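Local atomic coordinates of N-hydroxyarylamine O-acetyltransferase (Bacillus cereus, PDB entry 4DMO), a protein that acetylates arylamines and probably also N-hydroxyarylamines, using an acetyl group carried on an active-site thiol. Residues 236-240 / 241-245. Residues are numbered along the deposited sequence; the frame is centred on the assembly and turned at random.
Sequences TVAKN and GKKTK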
ATOM      1  N   THR A 236     -16.746   8.351  -3.399  1.00 28.96           N
ATOM      2  CA  THR A 236     -16.463   8.392  -4.803  1.00 18.44           C
ATOM      3  C   THR A 236     -16.276   6.973  -5.320  1.00 22.43           C
ATOM      4  O   THR A 236     -15.419   6.233  -4.848  1.00 23.63           O
ATOM      5  CB  THR A 236     -15.215   9.223  -5.057  1.00 18.85           C
ATOM      6  OG1 THR A 236     -15.485  10.586  -4.703  1.00 31.89           O
ATOM      7  CG2 THR A 236     -14.823   9.174  -6.516  1.00 29.09           C
ATOM      8  N   VAL A 237     -17.094   6.598  -6.295  1.00 22.56           N
ATOM      9  CA  VAL A 237     -16.950   5.323  -6.974  1.00 26.07           C
ATOM     10  C   VAL A 237     -16.622   5.541  -8.454  1.00 31.27           C
ATOM     11  O   VAL A 237     -17.420   6.114  -9.188  1.00 29.66           O
ATOM     12  CB  VAL A 237     -18.232   4.497  -6.906  1.00 19.55           C
ATOM     13  CG1 VAL A 237     -18.046   3.225  -7.662  1.00 28.17           C
ATOM     14  CG2 VAL A 237     -18.604   4.192  -5.468  1.00 24.91           C
ATOM     15  N   ALA A 238     -15.459   5.063  -8.892  1.00 23.18           N
ATOM     16  CA  ALA A 238     -15.101   5.107 -10.295  1.00 23.19           C
ATOM     17  C   ALA A 238     -15.185   3.710 -10.930  1.00 30.77           C
ATOM     18  O   ALA A 238     -14.621   2.735 -10.422  1.00 27.76           O
ATOM     19  CB  ALA A 238     -13.717   5.654 -10.471  1.00 27.24           C
ATOM     20  N   LYS A 239     -15.916   3.634 -12.037  1.00 32.56           N
ATOM     21  CA  LYS A 239     -15.889   2.483 -12.934  1.00 27.66           C
ATOM     22  C   LYS A 239     -15.190   2.961 -14.194  1.00 33.11           C
ATOM     23  O   LYS A 239     -14.524   4.000 -14.171  1.00 28.48           O
ATOM     24  CB  LYS A 239     -17.299   2.015 -13.249  1.00 24.01           C
ATOM     25  CG  LYS A 239     -18.183   1.908 -12.010  1.00 39.09           C
ATOM     26  CD  LYS A 239     -19.614   1.503 -12.371  1.00 42.86           C
ATOM     27  CE  LYS A 239     -19.704   0.013 -12.657  1.00 43.54           C
ATOM     28  NZ  LYS A 239     -19.661  -0.798 -11.390  1.00 57.10           N
ATOM     29  N   ASN A 240     -15.303   2.200 -15.280  1.00 31.65           N
ATOM     30  CA  ASN A 240     -14.733   2.615 -16.564  1.00 32.35           C
ATOM     31  C   ASN A 240     -15.622   3.606 -17.318  1.00 28.32           C
ATOM     32  O   ASN A 240     -16.763   3.307 -17.688  1.00 32.32           O
ATOM     33  CB  ASN A 240     -14.450   1.410 -17.463  1.00 33.02           C
ATOM     34  CG  ASN A 240     -13.840   1.818 -18.794  1.00 34.48           C
ATOM     35  OD1 ASN A 240     -12.655   2.111 -18.860  1.00 29.24           O
ATOM     36  ND2 ASN A 240     -14.652   1.838 -19.864  1.00 37.37           N
ATOM     37  N   GLY A 241     -15.073   4.783 -17.561  1.00 21.98           N
ATOM     38  CA  GLY A 241     -15.814   5.852 -18.199  1.00 36.71           C
ATOM     39  C   GLY A 241     -16.998   6.344 -17.378  1.00 34.89           C
ATOM     40  O   GLY A 241     -17.948   6.872 -17.936  1.00 31.68           O
ATOM     41  N   LYS A 242     -16.947   6.170 -16.059  1.00 41.94           N
ATOM     42  CA  LYS A 242     -18.035   6.609 -15.173  1.00 31.97           C
ATOM     43  C   LYS A 242     -17.579   6.792 -13.713  1.00 31.37           C
ATOM     44  O   LYS A 242     -16.907   5.932 -13.132  1.00 29.70           O
ATOM     45  CB  LYS A 242     -19.198   5.625 -15.247  1.00 25.66           C
ATOM     46  CG  LYS A 242     -20.312   5.944 -14.298  1.00 21.82           C
ATOM     47  CD  LYS A 242     -21.543   5.207 -14.696  1.00 31.35           C
ATOM     48  CE  LYS A 242     -22.661   5.401 -13.690  1.00 28.37           C
ATOM     49  NZ  LYS A 242     -23.992   5.141 -14.295  1.00 40.29           N
ATOM     50  N   LYS A 243     -17.929   7.942 -13.150  1.00 27.73           N
ATOM     51  CA  LYS A 243     -17.558   8.287 -11.792  1.00 25.16           C
ATOM     52  C   LYS A 243     -18.754   8.832 -11.070  1.00 27.72           C
ATOM     53  O   LYS A 243     -19.468   9.680 -11.595  1.00 25.96           O
ATOM     54  CB  LYS A 243     -16.429   9.320 -11.780  1.00 30.64           C
ATOM     55  CG  LYS A 243     -16.083   9.821 -10.378  1.00 34.88           C
ATOM     56  CD  LYS A 243     -14.748  10.567 -10.335  1.00 49.13           C
ATOM     57  CE  LYS A 243     -13.635   9.720  -9.724  1.00 45.93           C
ATOM     58  NZ  LYS A 243     -12.386  10.499  -9.454  1.00 52.78           N
ATOM     59  N   THR A 244     -18.982   8.322  -9.869  1.00 24.71           N
ATOM     60  CA  THR A 244     -20.038   8.823  -9.028  1.00 24.35           C
ATOM     61  C   THR A 244     -19.475   9.393  -7.762  1.00 26.45           C
ATOM     62  O   THR A 244     -18.669   8.756  -7.090  1.00 27.36           O
ATOM     63  CB  THR A 244     -21.007   7.724  -8.654  1.00 26.29           C
ATOM     64  OG1 THR A 244     -21.509   7.113  -9.847  1.00 40.84           O
ATOM     65  CG2 THR A 244     -22.144   8.297  -7.900  1.00 30.73           C
ATOM     66  N   LYS A 245     -19.906  10.605  -7.436  1.00 23.49           N
ATOM     67  CA  LYS A 245     -19.545  11.223  -6.186  1.00 19.99           C
ATOM     68  C   LYS A 245     -20.796  11.591  -5.407  1.00 23.90           C
ATOM     69  O   LYS A 245     -21.721  12.197  -5.944  1.00 19.88           O
ATOM     70  CB  LYS A 245     -18.677  12.440  -6.456  1.00 24.98           C
ATOM     71  CG  LYS A 245     -18.171  13.145  -5.207  1.00 27.49           C
ATOM     72  CD  LYS A 245     -17.337  14.367  -5.608  1.00 30.63           C
ATOM     73  CE  LYS A 245     -15.920  14.348  -5.040  1.00 47.75           C
ATOM     74  NZ  LYS A 245     -15.844  15.029  -3.704  1.00 46.94           N
TER
HETATM   75  O   HOH W   1     -19.672   4.980 -10.653  1.00 27.38           O
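V237 and T244 face each other as a hydrogen-bonded antiparallel pair, V237 N giving its hydrogen to T244 O (2.8 Å). The return bond, from T244 N to V237 O, is nearly straight at hydrogen (171°). V237 O also accepts a hydrogen from a water, 2.9 Å from that oxygen, which hydrogen-bonds in turn to T244 OG1; the threonine hydroxyl is thus tied back to the opposite strand. The rotation of T244 about chi1 (-56°) sets OG1 beside its own backbone N, where it can share this water with V237 O.

The other face carries T236, A238, K243 and K245. Here the aliphatic part of K243 reaches diagonally across the strands, and its bend at chi3 (-104°) brings CE to 3.5 Å from T236 CG2, a tight carbon contact, with A238 CB 4.1 Å from the same CE. T236 turns its methyl to K243 and its hydroxyl to K245, whose CG lies 3.7 Å from OG1. T244 O, already bonded to V237 N, also receives a CA-H...O contact from T236 CA at 3.2 Å.

Toward the tip, K239 N bonds to K242 O (2.7 Å), and a type II turn from K239 to K242 reverses the chain, with G241 in the positive-phi position. K239 NZ forms a salt bridge with D225. The result is a beta hairpin closed by a type II turn at the protein surface: backbone hydrogen bonds of T236 with S229 and of A238 with H227 join its first strand to strand 226-231, while strand 242-247 forms the sheet's outer edge within the chain and leads to helix 250-261.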